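Local coordinates for CRISPR-associated protein CasA/Cse1 (Thermus thermophilus, PDB 4AN8), which forms part of the Cascade ribonucleoprotein complex, which probably uses CRISPR RNA to recognise invading nucleic acids in type I-E adaptive immunity, at residues A[426-437]-A[464-475]. Numbering follows the deposited sequence.
Sequences SLPLERLYWHAL and AALEAWKATRRF
Ala468 presses its methyl into a shallow hollow of helix 429-446 walled by Leu429, Leu432 and Tyr433, its CB lying 3.3 Å from Leu429 O and 3.7 Å from Leu432 CB. One helical turn earlier, Ala464 fills a second hollow, where its CB meets Ala436 CB and, at 3.6 Å, Leu437 CD2, with the Tyr433 ring alongside. The alanines along this ridge are consistent with the close approach of 8.1 Å between the axes of 429-437 and 464-475, which run roughly antiparallel at 148°. Leu429 reaches past Ala468: a trans chi1 (-174°) swings CG away from the backbone N and lays CD1 against the Ala468 carbonyl and Trp469 CB. At the N-terminal end of helix 429-446, the N-cap Pro428 sets CG 3.6 Å from Thr472 OG1, close to Ala471 O. Thr472 OG1 is turned back along its own helix and donates to Ala468 O (3.0 Å), which also accepts Thr472 N from the opposite face of the carbonyl plane. Beyond, Phe475 crosses Leu427 at about a right angle. With no hydrogen bond between the segments, packing is apolar within the C-terminal helical bundle. Helix 372-403 packs on Leu427 and Tyr433, whereas helix 483-499 covers Ala465 and Trp469.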
# COMPACT_ATOMS: atom_id res chain seq x y z
N SER A 426 -25.01 0.10 -17.01
CA SER A 426 -25.33 1.52 -17.08
C SER A 426 -26.27 1.97 -15.96
O SER A 426 -26.30 3.15 -15.61
CB SER A 426 -25.91 1.90 -18.44
OG SER A 426 -27.28 1.58 -18.53
N LEU A 427 -27.02 1.03 -15.39
CA LEU A 427 -27.90 1.35 -14.27
C LEU A 427 -27.05 1.81 -13.10
O LEU A 427 -26.04 1.18 -12.79
CB LEU A 427 -28.75 0.14 -13.87
CG LEU A 427 -29.70 -0.43 -14.93
CD1 LEU A 427 -30.26 -1.77 -14.47
CD2 LEU A 427 -30.84 0.55 -15.24
N PRO A 428 -27.43 2.91 -12.44
CA PRO A 428 -26.67 3.47 -11.32
C PRO A 428 -26.85 2.74 -9.99
O PRO A 428 -26.36 3.22 -8.97
CB PRO A 428 -27.25 4.88 -11.18
CG PRO A 428 -28.66 4.75 -11.71
CD PRO A 428 -28.58 3.75 -12.82
N LEU A 429 -27.52 1.60 -9.98
CA LEU A 429 -27.92 1.00 -8.71
C LEU A 429 -26.73 0.52 -7.84
O LEU A 429 -26.58 0.93 -6.69
CB LEU A 429 -28.93 -0.13 -8.97
CG LEU A 429 -29.54 -0.73 -7.71
CD1 LEU A 429 -30.30 0.33 -6.98
CD2 LEU A 429 -30.44 -1.92 -8.08
N GLU A 430 -25.88 -0.35 -8.39
CA GLU A 430 -24.81 -0.95 -7.60
C GLU A 430 -23.70 0.05 -7.32
O GLU A 430 -23.18 0.12 -6.21
CB GLU A 430 -24.22 -2.16 -8.32
CG GLU A 430 -25.11 -3.38 -8.34
CD GLU A 430 -24.50 -4.48 -9.18
OE1 GLU A 430 -23.59 -5.18 -8.67
OE2 GLU A 430 -24.90 -4.62 -10.36
N ARG A 431 -23.34 0.82 -8.35
CA ARG A 431 -22.33 1.85 -8.22
C ARG A 431 -22.67 2.82 -7.09
O ARG A 431 -21.81 3.16 -6.28
CB ARG A 431 -22.13 2.59 -9.54
CG ARG A 431 -21.10 3.70 -9.51
CD ARG A 431 -20.84 4.26 -10.92
NE ARG A 431 -22.03 4.81 -11.57
CZ ARG A 431 -22.56 6.00 -11.30
NH1 ARG A 431 -22.02 6.79 -10.37
NH2 ARG A 431 -23.65 6.41 -11.95
N LEU A 432 -23.93 3.25 -7.01
CA LEU A 432 -24.28 4.25 -6.00
C LEU A 432 -24.42 3.67 -4.59
O LEU A 432 -24.05 4.31 -3.61
CB LEU A 432 -25.53 5.03 -6.38
CG LEU A 432 -25.23 6.28 -7.21
CD1 LEU A 432 -25.04 5.89 -8.66
CD2 LEU A 432 -26.35 7.30 -7.07
N TYR A 433 -24.97 2.47 -4.49
CA TYR A 433 -25.01 1.78 -3.21
C TYR A 433 -23.59 1.76 -2.61
O TYR A 433 -23.36 2.27 -1.52
CB TYR A 433 -25.54 0.36 -3.42
CG TYR A 433 -25.49 -0.53 -2.20
CD1 TYR A 433 -26.25 -0.25 -1.08
CD2 TYR A 433 -24.69 -1.67 -2.18
CE1 TYR A 433 -26.22 -1.06 0.04
CE2 TYR A 433 -24.65 -2.50 -1.06
CZ TYR A 433 -25.42 -2.19 0.04
OH TYR A 433 -25.40 -2.99 1.16
N TRP A 434 -22.64 1.18 -3.33
CA TRP A 434 -21.27 1.05 -2.84
C TRP A 434 -20.58 2.41 -2.62
O TRP A 434 -19.92 2.62 -1.61
CB TRP A 434 -20.45 0.15 -3.76
CG TRP A 434 -20.89 -1.26 -3.65
CD1 TRP A 434 -21.48 -2.01 -4.62
CD2 TRP A 434 -20.83 -2.09 -2.47
NE1 TRP A 434 -21.76 -3.27 -4.13
CE2 TRP A 434 -21.36 -3.34 -2.82
CE3 TRP A 434 -20.34 -1.90 -1.18
CZ2 TRP A 434 -21.45 -4.40 -1.90
CZ3 TRP A 434 -20.42 -2.96 -0.27
CH2 TRP A 434 -20.97 -4.19 -0.63
N HIS A 435 -20.76 3.33 -3.56
CA HIS A 435 -20.22 4.67 -3.38
C HIS A 435 -20.74 5.34 -2.11
O HIS A 435 -19.99 6.00 -1.38
CB HIS A 435 -20.52 5.55 -4.59
CG HIS A 435 -19.96 6.93 -4.47
ND1 HIS A 435 -18.88 7.36 -5.22
CD2 HIS A 435 -20.30 7.96 -3.67
CE1 HIS A 435 -18.60 8.61 -4.89
NE2 HIS A 435 -19.44 8.99 -3.95
N ALA A 436 -22.03 5.18 -1.85
CA ALA A 436 -22.59 5.75 -0.63
C ALA A 436 -21.96 5.13 0.60
O ALA A 436 -21.70 5.82 1.58
CB ALA A 436 -24.09 5.57 -0.59
N LEU A 437 -21.74 3.82 0.56
CA LEU A 437 -21.14 3.10 1.70
C LEU A 437 -19.65 3.44 1.90
O LEU A 437 -19.16 3.45 3.04
CB LEU A 437 -21.32 1.60 1.52
CG LEU A 437 -22.78 1.12 1.58
CD1 LEU A 437 -22.80 -0.40 1.58
CD2 LEU A 437 -23.47 1.64 2.83
N ALA A 464 -28.22 4.14 1.73
CA ALA A 464 -27.44 3.85 0.53
C ALA A 464 -28.34 3.20 -0.52
O ALA A 464 -28.35 3.62 -1.68
CB ALA A 464 -26.25 2.94 0.86
N ALA A 465 -29.07 2.16 -0.11
CA ALA A 465 -29.98 1.46 -1.01
C ALA A 465 -31.09 2.40 -1.56
O ALA A 465 -31.29 2.47 -2.78
CB ALA A 465 -30.59 0.24 -0.31
N LEU A 466 -31.77 3.11 -0.66
CA LEU A 466 -32.81 4.09 -1.02
C LEU A 466 -32.31 5.15 -1.98
O LEU A 466 -32.95 5.43 -2.98
CB LEU A 466 -33.36 4.79 0.23
CG LEU A 466 -34.39 4.01 1.03
CD1 LEU A 466 -34.61 4.66 2.40
CD2 LEU A 466 -35.69 3.92 0.26
N GLU A 467 -31.17 5.73 -1.66
CA GLU A 467 -30.55 6.72 -2.54
C GLU A 467 -30.22 6.14 -3.91
O GLU A 467 -30.33 6.83 -4.92
CB GLU A 467 -29.29 7.27 -1.87
CG GLU A 467 -28.64 8.44 -2.60
CD GLU A 467 -27.58 9.13 -1.76
OE1 GLU A 467 -26.73 8.43 -1.16
OE2 GLU A 467 -27.60 10.38 -1.69
N ALA A 468 -29.80 4.88 -3.96
CA ALA A 468 -29.37 4.30 -5.23
C ALA A 468 -30.56 3.88 -6.10
O ALA A 468 -30.52 3.98 -7.32
CB ALA A 468 -28.43 3.11 -4.99
N TRP A 469 -31.61 3.41 -5.45
CA TRP A 469 -32.80 3.01 -6.18
C TRP A 469 -33.52 4.27 -6.72
O TRP A 469 -33.94 4.32 -7.88
CB TRP A 469 -33.71 2.13 -5.32
CG TRP A 469 -35.02 1.84 -5.97
CD1 TRP A 469 -36.25 2.29 -5.57
CD2 TRP A 469 -35.23 1.08 -7.16
NE1 TRP A 469 -37.21 1.85 -6.44
CE2 TRP A 469 -36.62 1.10 -7.43
CE3 TRP A 469 -34.39 0.38 -8.04
CZ2 TRP A 469 -37.18 0.45 -8.52
CZ3 TRP A 469 -34.96 -0.26 -9.13
CH2 TRP A 469 -36.34 -0.22 -9.36
N LYS A 470 -33.62 5.30 -5.87
CA LYS A 470 -34.14 6.59 -6.32
C LYS A 470 -33.49 7.02 -7.62
O LYS A 470 -34.16 7.45 -8.55
CB LYS A 470 -33.93 7.67 -5.25
CG LYS A 470 -34.38 9.06 -5.70
CD LYS A 470 -34.24 10.08 -4.57
CE LYS A 470 -34.33 11.51 -5.07
NZ LYS A 470 -35.68 11.87 -5.59
N ALA A 471 -32.17 6.87 -7.70
CA ALA A 471 -31.44 7.30 -8.89
C ALA A 471 -31.73 6.42 -10.09
O ALA A 471 -31.66 6.86 -11.23
CB ALA A 471 -29.93 7.34 -8.61
N THR A 472 -32.05 5.16 -9.83
CA THR A 472 -32.38 4.21 -10.90
C THR A 472 -33.81 4.44 -11.41
O THR A 472 -34.07 4.31 -12.60
CB THR A 472 -32.22 2.75 -10.42
OG1 THR A 472 -30.89 2.56 -9.91
CG2 THR A 472 -32.47 1.77 -11.54
N ARG A 473 -34.72 4.77 -10.49
CA ARG A 473 -36.08 5.19 -10.86
C ARG A 473 -35.99 6.36 -11.83
O ARG A 473 -36.55 6.31 -12.93
CB ARG A 473 -36.86 5.65 -9.63
CG ARG A 473 -37.52 4.53 -8.85
CD ARG A 473 -38.59 5.07 -7.91
NE ARG A 473 -39.68 5.73 -8.64
CZ ARG A 473 -40.84 5.15 -8.94
NH1 ARG A 473 -41.08 3.89 -8.56
NH2 ARG A 473 -41.77 5.82 -9.61
N ARG A 474 -35.28 7.40 -11.41
CA ARG A 474 -35.03 8.57 -12.24
C ARG A 474 -34.58 8.17 -13.64
O ARG A 474 -35.01 8.76 -14.63
CB ARG A 474 -33.99 9.47 -11.57
CG ARG A 474 -34.01 10.90 -12.02
CD ARG A 474 -32.87 11.70 -11.40
NE ARG A 474 -33.04 11.91 -9.98
CZ ARG A 474 -32.13 11.56 -9.07
NH1 ARG A 474 -31.00 10.98 -9.46
NH2 ARG A 474 -32.36 11.78 -7.77
N PHE A 475 -33.73 7.16 -13.72
CA PHE A 475 -33.23 6.68 -15.00
C PHE A 475 -34.32 5.89 -15.73
O PHE A 475 -34.53 6.05 -16.94
CB PHE A 475 -32.01 5.79 -14.76
CG PHE A 475 -31.42 5.18 -16.00
CD1 PHE A 475 -32.11 4.20 -16.71
CD2 PHE A 475 -30.17 5.58 -16.46
CE1 PHE A 475 -31.56 3.64 -17.85
CE2 PHE A 475 -29.62 5.02 -17.60
CZ PHE A 475 -30.32 4.06 -18.30